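Local atomic coordinates of carbon monoxide oxidation system transcription regulator CooA-1 (Carboxydothermus hydrogenoformans, PDB entry 2FMY), a protein that senses carbon monoxide through a bound haem and, as a transcription regulator, probably binds DNA to switch on carbon monoxide oxidation genes. Residues G22-F27 against T93-D98; Y39-E44 against R83-A88; E145-A150 against L164-N169. All coordinates share one frame; numbering follows the deposited sequence.

Contact 1: residues G22-F27 against T93-D98; sequences GVLKEF and TILYTD
Phe27 meets Thr97 where the loop that follows helix 11-14 turns into strand 28-32. Residues 24-26 form a short 3-10 segment, and the CA atoms of Phe27 and Thr97 are the nearest pair across the contact, 4.8 Å apart. Residues 93-98 run as strand, and their neighbour on this side is strand 28-32, with which Ile94 and Tyr96 share backbone hydrogen bonds. Phe27 CA lies 3.3 Å from Tyr96 O in a CA-H...O contact.

Thr97 works with two groups. Its hydroxyl is turned anti to the backbone N (chi1 -165°) and beside the carbonyl carbon, and from there OG1 donates to Glu26 O at 2.8 Å. The donor sits above the carbonyl plane, 37° out of it. Thr97 CB lies over one face of the Phe27 ring, a CH-pi contact with CB 4.2 Å from the centroid, while CG2 reaches CE2 of that ring. Leu95 packs its CB against Phe27 CB at 3.8 Å. Leu95 CD1 touches Leu24 CD1, also at 3.8 Å. Ile105 of helix 99-108 also touches Phe27.

A valine in place of Thr97 would remove the hydroxyl and would probably leave Glu26 O without this donor. The contact thus joins one polar bond to an apolar core, and so ties the entering loop to the beta-roll of the cyclic nucleotide-binding-type domain.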
loop_
_atom_site.group_PDB
_atom_site.type_symbol
_atom_site.label_atom_id
_atom_site.label_comp_id
_atom_site.label_asym_id
_atom_site.label_seq_id
_atom_site.Cartn_x
_atom_site.Cartn_y
_atom_site.Cartn_z
ATOM N N GLY A 22 4.217 -0.788 32.442
ATOM C CA GLY A 22 4.395 -2.208 32.106
ATOM C C GLY A 22 4.611 -2.556 30.637
ATOM O O GLY A 22 5.172 -3.603 30.325
ATOM N N VAL A 23 4.176 -1.688 29.728
ATOM C CA VAL A 23 4.265 -1.985 28.285
ATOM C C VAL A 23 5.712 -2.027 27.786
ATOM O O VAL A 23 6.093 -2.933 27.041
ATOM C CB VAL A 23 3.429 -0.992 27.432
ATOM C CG1 VAL A 23 3.537 -1.338 25.938
ATOM C CG2 VAL A 23 1.995 -1.030 27.864
ATOM N N LEU A 24 6.514 -1.055 28.217
ATOM C CA LEU A 24 7.895 -0.924 27.752
ATOM C C LEU A 24 8.718 -2.188 28.003
ATOM O O LEU A 24 9.442 -2.639 27.124
ATOM C CB LEU A 24 8.554 0.286 28.412
ATOM C CG LEU A 24 9.666 1.069 27.712
ATOM C CD1 LEU A 24 9.408 1.249 26.210
ATOM C CD2 LEU A 24 9.795 2.419 28.398
ATOM N N LYS A 25 8.584 -2.771 29.195
ATOM C CA LYS A 25 9.383 -3.946 29.574
ATOM C C LYS A 25 9.037 -5.223 28.780
ATOM O O LYS A 25 9.715 -6.241 28.903
ATOM C CB LYS A 25 9.295 -4.198 31.083
ATOM C CG LYS A 25 7.943 -4.690 31.566
ATOM C CD LYS A 25 7.825 -4.599 33.077
ATOM C CE LYS A 25 8.411 -5.811 33.765
ATOM N NZ LYS A 25 7.729 -6.048 35.070
ATOM N N GLU A 26 7.992 -5.154 27.964
ATOM C CA GLU A 26 7.647 -6.233 27.050
ATOM C C GLU A 26 8.535 -6.229 25.797
ATOM O O GLU A 26 8.518 -7.179 25.006
ATOM C CB GLU A 26 6.179 -6.136 26.659
ATOM C CG GLU A 26 5.238 -6.132 27.856
ATOM C CD GLU A 26 3.910 -6.785 27.557
ATOM O OE1 GLU A 26 3.758 -7.344 26.445
ATOM O OE2 GLU A 26 3.028 -6.759 28.441
ATOM N N PHE A 27 9.306 -5.155 25.640
ATOM C CA PHE A 27 10.231 -4.991 24.523
ATOM C C PHE A 27 11.668 -5.161 24.990
ATOM O O PHE A 27 12.011 -4.793 26.117
ATOM C CB PHE A 27 10.070 -3.598 23.905
ATOM C CG PHE A 27 8.726 -3.361 23.267
ATOM C CD1 PHE A 27 7.633 -2.961 24.034
ATOM C CD2 PHE A 27 8.561 -3.520 21.894
ATOM C CE1 PHE A 27 6.387 -2.739 23.444
ATOM C CE2 PHE A 27 7.328 -3.299 21.295
ATOM C CZ PHE A 27 6.238 -2.908 22.072
ATOM N N THR A 93 18.571 2.558 17.498
ATOM C CA THR A 93 18.175 1.701 18.609
ATOM C C THR A 93 16.704 1.372 18.431
ATOM O O THR A 93 15.868 2.273 18.315
ATOM C CB THR A 93 18.384 2.392 19.985
ATOM O OG1 THR A 93 19.781 2.597 20.212
ATOM C CG2 THR A 93 17.839 1.532 21.111
ATOM N N ILE A 94 16.386 0.083 18.386
ATOM C CA ILE A 94 14.991 -0.346 18.304
ATOM C C ILE A 94 14.570 -1.076 19.579
ATOM O O ILE A 94 15.411 -1.601 20.319
ATOM C CB ILE A 94 14.695 -1.241 17.050
ATOM C CG1 ILE A 94 15.290 -2.649 17.222
ATOM C CG2 ILE A 94 15.132 -0.539 15.759
ATOM C CD1 ILE A 94 14.880 -3.650 16.176
ATOM N N LEU A 95 13.258 -1.075 19.815
ATOM C CA LEU A 95 12.598 -1.844 20.852
ATOM C C LEU A 95 11.728 -2.867 20.139
ATOM O O LEU A 95 10.854 -2.489 19.360
ATOM C CB LEU A 95 11.708 -0.924 21.696
ATOM C CG LEU A 95 12.367 0.057 22.674
ATOM C CD1 LEU A 95 11.448 1.230 22.989
ATOM C CD2 LEU A 95 12.799 -0.661 23.946
ATOM N N TYR A 96 11.974 -4.153 20.382
ATOM C CA TYR A 96 11.284 -5.221 19.663
ATOM C C TYR A 96 10.629 -6.220 20.617
ATOM O O TYR A 96 11.158 -6.505 21.686
ATOM C CB TYR A 96 12.242 -5.954 18.706
ATOM C CG TYR A 96 13.331 -6.783 19.385
ATOM C CD1 TYR A 96 13.177 -8.163 19.588
ATOM C CD2 TYR A 96 14.516 -6.190 19.815
ATOM C CE1 TYR A 96 14.194 -8.932 20.206
ATOM C CE2 TYR A 96 15.523 -6.937 20.440
ATOM C CZ TYR A 96 15.357 -8.303 20.626
ATOM O OH TYR A 96 16.369 -9.017 21.234
ATOM N N THR A 97 9.486 -6.754 20.198
ATOM C CA THR A 97 8.795 -7.805 20.920
ATOM C C THR A 97 8.251 -8.808 19.910
ATOM O O THR A 97 8.040 -8.467 18.749
ATOM C CB THR A 97 7.627 -7.226 21.795
ATOM O OG1 THR A 97 7.194 -8.200 22.754
ATOM C CG2 THR A 97 6.455 -6.797 20.932
ATOM N N ASP A 98 8.031 -10.043 20.348
ATOM C CA ASP A 98 7.371 -11.023 19.514
ATOM C C ASP A 98 5.963 -10.542 19.184
ATOM O O ASP A 98 5.299 -9.949 20.028
ATOM C CB ASP A 98 7.313 -12.375 20.229
ATOM C CG ASP A 98 7.088 -13.535 19.269
ATOM O OD1 ASP A 98 5.943 -13.727 18.800
ATOM O OD2 ASP A 98 8.061 -14.274 18.997
#

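Contact 2: residues Y39-E44 against R83-A88; sequences YTPNTE and RAFIQA. With HEM (protoporphyrin IX containing Fe), chain E.
Pro41 and Phe85 meet because Phe85 swings its ring back toward the loop. Its CG lies beside the backbone N and anti to the carbonyl carbon (chi1 -70°), which sets the ring under the proline. Pro41 CD stands over the centre of one face of the Phe85 ring, 3.4 Å from its centroid, a close CH-pi contact. Thr40 CG2 approaches the same ring obliquely and touches CE1. The Arg83 chain is bent at chi3 (-69°), and this folds the guanidinium back onto a haem propionate.

That propionate is gripped by three bonds. Arg83 N and NE both donate to haem O1D, NE at 2.9 Å and nearly straight at 172°. Arg83 NH2 donates to haem O2D, modelled at a very short 2.5 Å, so the exact length is doubtful. The carboxylate lies at the guanidinium edge, in its plane, so the two flat groups meet side-on. Arg83 NH1 also forms a salt bridge to Asp190 of the second subunit.

Tyr39 and Ile86 form an antiparallel hydrogen-bonded pair. Ile86 N donates to Tyr39 O at 2.9 Å, while the return bond from Tyr39 N to Ile86 O is weak at 3.4 Å. Past the pair the chains stay close, but a water takes over: it donates to both Thr40 O and Ala84 O, at 2.7 Å and 2.8 Å. Ile86 CD1 comes to the edge of the Tyr39 ring.

The pairing of strands 37-39 and 85-88 belongs to the beta-roll of CRP-family sensor domains, here adapted to hold haem.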
loop_
_atom_site.group_PDB
_atom_site.type_symbol
_atom_site.label_atom_id
_atom_site.label_comp_id
_atom_site.label_asym_id
_atom_site.label_seq_id
_atom_site.Cartn_x
_atom_site.Cartn_y
_atom_site.Cartn_z
ATOM N N TYR A 39 16.440 -6.300 8.994
ATOM C CA TYR A 39 15.642 -7.456 8.617
ATOM C C TYR A 39 15.539 -7.575 7.102
ATOM O O TYR A 39 15.394 -6.573 6.394
ATOM C CB TYR A 39 14.230 -7.363 9.221
ATOM C CG TYR A 39 14.204 -7.152 10.720
ATOM C CD1 TYR A 39 14.650 -8.148 11.593
ATOM C CD2 TYR A 39 13.739 -5.955 11.268
ATOM C CE1 TYR A 39 14.640 -7.953 12.973
ATOM C CE2 TYR A 39 13.716 -5.755 12.648
ATOM C CZ TYR A 39 14.169 -6.762 13.494
ATOM O OH TYR A 39 14.152 -6.579 14.861
ATOM N N THR A 40 15.631 -8.815 6.627
ATOM C CA THR A 40 15.319 -9.174 5.251
ATOM C C THR A 40 13.813 -9.468 5.167
ATOM O O THR A 40 13.154 -9.533 6.203
ATOM C CB THR A 40 16.143 -10.394 4.807
ATOM O OG1 THR A 40 15.987 -11.453 5.762
ATOM C CG2 THR A 40 17.619 -10.031 4.718
ATOM N N PRO A 41 13.245 -9.592 3.946
ATOM C CA PRO A 41 11.830 -9.954 3.832
ATOM C C PRO A 41 11.444 -11.209 4.621
ATOM O O PRO A 41 12.040 -12.279 4.409
ATOM C CB PRO A 41 11.658 -10.206 2.338
ATOM C CG PRO A 41 12.667 -9.322 1.697
ATOM C CD PRO A 41 13.846 -9.345 2.622
ATOM N N ASN A 42 10.457 -11.062 5.521
ATOM C CA ASN A 42 9.827 -12.200 6.214
ATOM C C ASN A 42 10.809 -13.091 6.978
ATOM O O ASN A 42 10.833 -14.309 6.765
ATOM C CB ASN A 42 9.042 -13.083 5.224
ATOM C CG ASN A 42 7.939 -12.336 4.501
ATOM O OD1 ASN A 42 7.041 -11.772 5.124
ATOM N ND2 ASN A 42 7.983 -12.366 3.168
ATOM N N THR A 43 11.599 -12.486 7.865
ATOM C CA THR A 43 12.630 -13.193 8.635
ATOM C C THR A 43 12.042 -14.369 9.424
ATOM O O THR A 43 10.824 -14.475 9.574
ATOM C CB THR A 43 13.399 -12.230 9.602
ATOM O OG1 THR A 43 12.501 -11.673 10.574
ATOM C CG2 THR A 43 14.061 -11.102 8.844
ATOM N N GLU A 44 12.904 -15.251 9.924
ATOM C CA GLU A 44 12.451 -16.389 10.720
ATOM C C GLU A 44 11.564 -15.914 11.888
ATOM O O GLU A 44 10.448 -16.411 12.074
ATOM C CB GLU A 44 13.646 -17.231 11.199
ATOM C CG GLU A 44 14.542 -17.770 10.049
ATOM C CD GLU A 44 15.654 -18.733 10.507
ATOM O OE1 GLU A 44 16.030 -18.726 11.706
ATOM O OE2 GLU A 44 16.158 -19.504 9.654
ATOM N N ARG A 83 7.360 -8.132 2.824
ATOM C CA ARG A 83 8.298 -8.448 1.750
ATOM C C ARG A 83 9.391 -7.388 1.512
ATOM O O ARG A 83 10.077 -7.417 0.488
ATOM C CB ARG A 83 7.531 -8.726 0.455
ATOM C CG ARG A 83 6.944 -10.142 0.391
ATOM C CD ARG A 83 5.861 -10.230 -0.671
ATOM N NE ARG A 83 4.670 -9.469 -0.292
ATOM C CZ ARG A 83 3.642 -9.213 -1.101
ATOM N NH1 ARG A 83 3.640 -9.640 -2.367
ATOM N NH2 ARG A 83 2.607 -8.518 -0.644
ATOM N N ALA A 84 9.574 -6.477 2.461
ATOM C CA ALA A 84 10.554 -5.400 2.319
ATOM C C ALA A 84 11.822 -5.637 3.139
ATOM O O ALA A 84 11.810 -6.382 4.124
ATOM C CB ALA A 84 9.917 -4.077 2.708
ATOM N N PHE A 85 12.914 -5.010 2.706
ATOM C CA PHE A 85 14.145 -4.954 3.477
ATOM C C PHE A 85 14.069 -3.761 4.438
ATOM O O PHE A 85 13.327 -2.791 4.196
ATOM C CB PHE A 85 15.367 -4.829 2.566
ATOM C CG PHE A 85 15.678 -6.076 1.771
ATOM C CD1 PHE A 85 16.651 -6.970 2.212
ATOM C CD2 PHE A 85 15.009 -6.351 0.579
ATOM C CE1 PHE A 85 16.961 -8.120 1.486
ATOM C CE2 PHE A 85 15.312 -7.499 -0.166
ATOM C CZ PHE A 85 16.292 -8.385 0.290
ATOM N N ILE A 86 14.812 -3.850 5.536
ATOM C CA ILE A 86 14.796 -2.810 6.566
ATOM C C ILE A 86 16.235 -2.488 6.952
ATOM O O ILE A 86 16.958 -3.360 7.432
ATOM C CB ILE A 86 13.947 -3.240 7.795
ATOM C CG1 ILE A 86 12.481 -3.455 7.385
ATOM C CG2 ILE A 86 14.028 -2.205 8.911
ATOM C CD1 ILE A 86 11.613 -4.081 8.475
ATOM N N GLN A 87 16.648 -1.242 6.708
ATOM C CA GLN A 87 18.038 -0.822 6.897
ATOM C C GLN A 87 18.128 0.411 7.789
ATOM O O GLN A 87 17.291 1.307 7.691
ATOM C CB GLN A 87 18.676 -0.526 5.539
ATOM C CG GLN A 87 20.144 -0.116 5.575
ATOM C CD GLN A 87 20.688 0.217 4.193
ATOM O OE1 GLN A 87 20.019 0.867 3.395
ATOM N NE2 GLN A 87 21.905 -0.229 3.908
ATOM N N ALA A 88 19.150 0.446 8.647
ATOM C CA ALA A 88 19.432 1.606 9.492
ATOM C C ALA A 88 20.120 2.688 8.666
ATOM O O ALA A 88 21.177 2.452 8.076
ATOM C CB ALA A 88 20.301 1.207 10.683
HETATM C CHA HEM E . 0.769 -8.873 6.890
HETATM C CHB HEM E . -0.867 -10.065 11.294
HETATM C CHC HEM E . 1.377 -6.154 13.142
HETATM C CHD HEM E . 2.144 -4.494 8.635
HETATM C C1A HEM E . 0.182 -9.577 7.923
HETATM C C2A HEM E . -0.408 -10.908 7.838
HETATM C C3A HEM E . -0.872 -11.247 9.057
HETATM C C4A HEM E . -0.574 -10.139 9.953
HETATM C CMA HEM E . -1.574 -12.584 9.441
HETATM C CAA HEM E . -0.508 -11.755 6.545
HETATM C CBA HEM E . -1.875 -11.417 5.951
HETATM C CGA HEM E . -2.276 -12.334 4.820
HETATM O O1A HEM E . -2.360 -13.579 5.021
HETATM O O2A HEM E . -2.527 -11.812 3.706
HETATM C C1B HEM E . -0.443 -9.088 12.173
HETATM C C2B HEM E . -0.795 -9.006 13.573
HETATM C C3B HEM E . -0.174 -7.925 14.092
HETATM C C4B HEM E . 0.591 -7.287 13.033
HETATM C CMB HEM E . -1.728 -10.016 14.285
HETATM C CAB HEM E . -0.244 -7.394 15.538
HETATM C CBB HEM E . -0.446 -8.191 16.585
HETATM C C1C HEM E . 1.823 -5.363 12.105
HETATM C C2C HEM E . 2.593 -4.133 12.190
HETATM C C3C HEM E . 2.793 -3.672 10.937
HETATM C C4C HEM E . 2.163 -4.595 10.014
HETATM C CMC HEM E . 3.094 -3.484 13.502
HETATM C CAC HEM E . 3.564 -2.400 10.508
HETATM C CBC HEM E . 3.118 -1.190 10.870
HETATM C C1D HEM E . 1.899 -5.513 7.733
HETATM C C2D HEM E . 2.121 -5.459 6.296
HETATM C C3D HEM E . 1.680 -6.824 5.761
HETATM C C4D HEM E . 1.251 -7.576 6.910
HETATM C CMD HEM E . 2.663 -4.272 5.474
HETATM C CAD HEM E . 1.729 -7.296 4.293
HETATM C CBD HEM E . 3.156 -7.779 4.103
HETATM C CGD HEM E . 3.462 -8.122 2.669
HETATM O O1D HEM E . 4.656 -8.226 2.328
HETATM O O2D HEM E . 2.514 -8.309 1.870
HETATM N NA HEM E . 0.062 -9.147 9.228
HETATM N NB HEM E . 0.404 -8.029 11.883
HETATM N NC HEM E . 1.593 -5.608 10.767
HETATM N ND HEM E . 1.387 -6.771 8.035
HETATM FE FE HEM E . 0.939 -7.398 9.923
HETATM O O HOH W 1 11.577 -7.411 6.757
#

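Contact 3: residues E145-A150 against L164-N169; sequences EFLVQA and LELGLN
Leu166 makes the apolar centre of this contact, and one methyl does the touching. Its CD2 lies 3.8 Å from Leu147 CD2 and 3.9 Å from Phe146 CE2. Ala150 CB lies 4.0 Å from Leu166 CD2. Three residues of one helix therefore meet at a single leucine methyl. The Phe146 ring gets there because its CG lies anti to the backbone N (chi1 169°), beside the carbonyl carbon, and so leans out toward Leu166. The methyl meets this ring obliquely.

Leu164, two residues earlier and still in the strand, packs alongside. Its CD2 is 4.2 Å from Ala150 CB and 4.5 Å from Leu147 CB.

Helix 137-154 is here laid against the end of strand 161-165 and the turn after it, within the Crp-like helix-turn-helix domain. That turn leads into helix 170-177, and Ile173 of that helix packs on Leu166. From the sheet side, Leu205 of strand 204-207 touches both Leu147 and Leu166. This is the winged-helix arrangement of the CRP family, in which a small antiparallel sheet backs the helices.

Polar groups play a lesser part between the two segments. Leu164 CD2 comes to 3.4 Å from Leu147 O, an apolar methyl beside a carbonyl oxygen. Within the helix, Ala150 N donates to Phe146 O at 2.9 Å. Outside the two segments, Thr154 OG1 bonds to Ala150 O and also to the backbone N of Glu165. At the far end of 164-169, Asn169 is the N-cap of helix 170-177, with OD1 bonded to Glu172 N.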
loop_
_atom_site.group_PDB
_atom_site.type_symbol
_atom_site.label_atom_id
_atom_site.label_comp_id
_atom_site.label_asym_id
_atom_site.label_seq_id
_atom_site.Cartn_x
_atom_site.Cartn_y
_atom_site.Cartn_z
ATOM N N GLU A 145 11.439 16.103 -17.690
ATOM C CA GLU A 145 12.412 16.879 -18.462
ATOM C C GLU A 145 11.788 18.127 -19.113
ATOM O O GLU A 145 12.431 19.170 -19.192
ATOM C CB GLU A 145 13.209 16.013 -19.466
ATOM C CG GLU A 145 12.419 15.397 -20.601
ATOM C CD GLU A 145 13.266 14.530 -21.522
ATOM O OE1 GLU A 145 13.706 13.430 -21.101
ATOM O OE2 GLU A 145 13.478 14.943 -22.678
ATOM N N PHE A 146 10.534 18.022 -19.542
ATOM C CA PHE A 146 9.779 19.188 -20.007
ATOM C C PHE A 146 9.648 20.258 -18.920
ATOM O O PHE A 146 9.915 21.423 -19.177
ATOM C CB PHE A 146 8.395 18.784 -20.542
ATOM C CG PHE A 146 7.466 19.957 -20.787
ATOM C CD1 PHE A 146 7.805 20.963 -21.696
ATOM C CD2 PHE A 146 6.258 20.048 -20.111
ATOM C CE1 PHE A 146 6.949 22.057 -21.911
ATOM C CE2 PHE A 146 5.393 21.129 -20.320
ATOM C CZ PHE A 146 5.735 22.131 -21.223
ATOM N N LEU A 147 9.253 19.859 -17.709
ATOM C CA LEU A 147 9.063 20.796 -16.607
ATOM C C LEU A 147 10.359 21.460 -16.141
ATOM O O LEU A 147 10.340 22.626 -15.745
ATOM C CB LEU A 147 8.345 20.135 -15.416
ATOM C CG LEU A 147 6.978 19.491 -15.671
ATOM C CD1 LEU A 147 6.391 18.881 -14.403
ATOM C CD2 LEU A 147 6.004 20.458 -16.326
ATOM N N VAL A 148 11.468 20.721 -16.192
ATOM C CA VAL A 148 12.795 21.262 -15.865
ATOM C C VAL A 148 13.225 22.308 -16.897
ATOM O O VAL A 148 13.766 23.352 -16.528
ATOM C CB VAL A 148 13.886 20.154 -15.729
ATOM C CG1 VAL A 148 15.282 20.771 -15.610
ATOM C CG2 VAL A 148 13.616 19.270 -14.518
ATOM N N GLN A 149 12.986 22.017 -18.177
ATOM C CA GLN A 149 13.227 22.970 -19.256
ATOM C C GLN A 149 12.366 24.232 -19.117
ATOM O O GLN A 149 12.872 25.349 -19.198
ATOM C CB GLN A 149 12.994 22.310 -20.626
ATOM C CG GLN A 149 13.444 23.163 -21.799
ATOM C CD GLN A 149 14.921 23.534 -21.713
ATOM O OE1 GLN A 149 15.774 22.671 -21.507
ATOM N NE2 GLN A 149 15.225 24.823 -21.871
ATOM N N ALA A 150 11.065 24.036 -18.924
ATOM C CA ALA A 150 10.130 25.132 -18.669
ATOM C C ALA A 150 10.553 25.998 -17.472
ATOM O O ALA A 150 10.417 27.220 -17.513
ATOM C CB ALA A 150 8.722 24.577 -18.455
ATOM N N LEU A 164 6.072 28.486 -12.812
ATOM C CA LEU A 164 6.274 28.065 -14.187
ATOM C C LEU A 164 5.080 28.438 -15.023
ATOM O O LEU A 164 3.944 28.290 -14.582
ATOM C CB LEU A 164 6.446 26.539 -14.271
ATOM C CG LEU A 164 7.855 25.960 -14.264
ATOM C CD1 LEU A 164 8.660 26.382 -13.022
ATOM C CD2 LEU A 164 7.752 24.436 -14.366
ATOM N N GLU A 165 5.352 28.896 -16.241
ATOM C CA GLU A 165 4.319 29.054 -17.250
ATOM C C GLU A 165 4.602 28.081 -18.372
ATOM O O GLU A 165 5.608 28.203 -19.075
ATOM C CB GLU A 165 4.263 30.487 -17.791
ATOM C CG GLU A 165 3.795 31.536 -16.786
ATOM C CD GLU A 165 2.374 31.318 -16.269
ATOM O OE1 GLU A 165 2.057 31.866 -15.190
ATOM O OE2 GLU A 165 1.575 30.616 -16.924
ATOM N N LEU A 166 3.707 27.114 -18.533
ATOM C CA LEU A 166 3.900 26.039 -19.498
ATOM C C LEU A 166 3.540 26.448 -20.920
ATOM O O LEU A 166 4.096 25.897 -21.882
ATOM C CB LEU A 166 3.110 24.803 -19.083
ATOM C CG LEU A 166 3.436 24.230 -17.700
ATOM C CD1 LEU A 166 2.580 23.015 -17.449
ATOM C CD2 LEU A 166 4.927 23.888 -17.573
ATOM N N GLY A 167 2.617 27.407 -21.039
ATOM C CA GLY A 167 2.158 27.897 -22.337
ATOM C C GLY A 167 1.222 26.929 -23.037
ATOM O O GLY A 167 0.705 27.225 -24.113
ATOM N N LEU A 168 1.010 25.772 -22.416
ATOM C CA LEU A 168 0.204 24.692 -22.978
ATOM C C LEU A 168 -0.738 24.159 -21.905
ATOM O O LEU A 168 -0.388 24.146 -20.721
ATOM C CB LEU A 168 1.106 23.561 -23.502
ATOM C CG LEU A 168 2.114 23.892 -24.620
ATOM C CD1 LEU A 168 3.019 22.704 -24.924
ATOM C CD2 LEU A 168 1.425 24.373 -25.885
ATOM N N ASN A 169 -1.943 23.764 -22.317
ATOM C CA ASN A 169 -2.866 23.078 -21.414
ATOM C C ASN A 169 -2.561 21.572 -21.385
ATOM O O ASN A 169 -1.662 21.114 -22.095
ATOM C CB ASN A 169 -4.341 23.414 -21.728
ATOM C CG ASN A 169 -4.843 22.805 -23.038
ATOM O OD1 ASN A 169 -4.358 21.768 -23.500
ATOM N ND2 ASN A 169 -5.851 23.441 -23.624
#

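Contacts 1 and 2 both belong to the haem-binding sensor domain, and their centres are 19 Å apart. They touch through Ile94 CD1 and Tyr39 OH, which are 3.3 Å apart. Strands 85-88 and 92-98 follow each other in the chain. Contact 2 reaches the haem directly through Arg83, whereas the Thr97 side chain of contact 1 stays about 8 Å from a haem. Contact 3 lies in the helix-turn-helix domain, on the opposite side of the chain's centre. Its centre is 51 Å from that of contact 1 and 41 Å from that of contact 2. Even the nearest atoms of contacts 2 and 3 are about 26 Å apart.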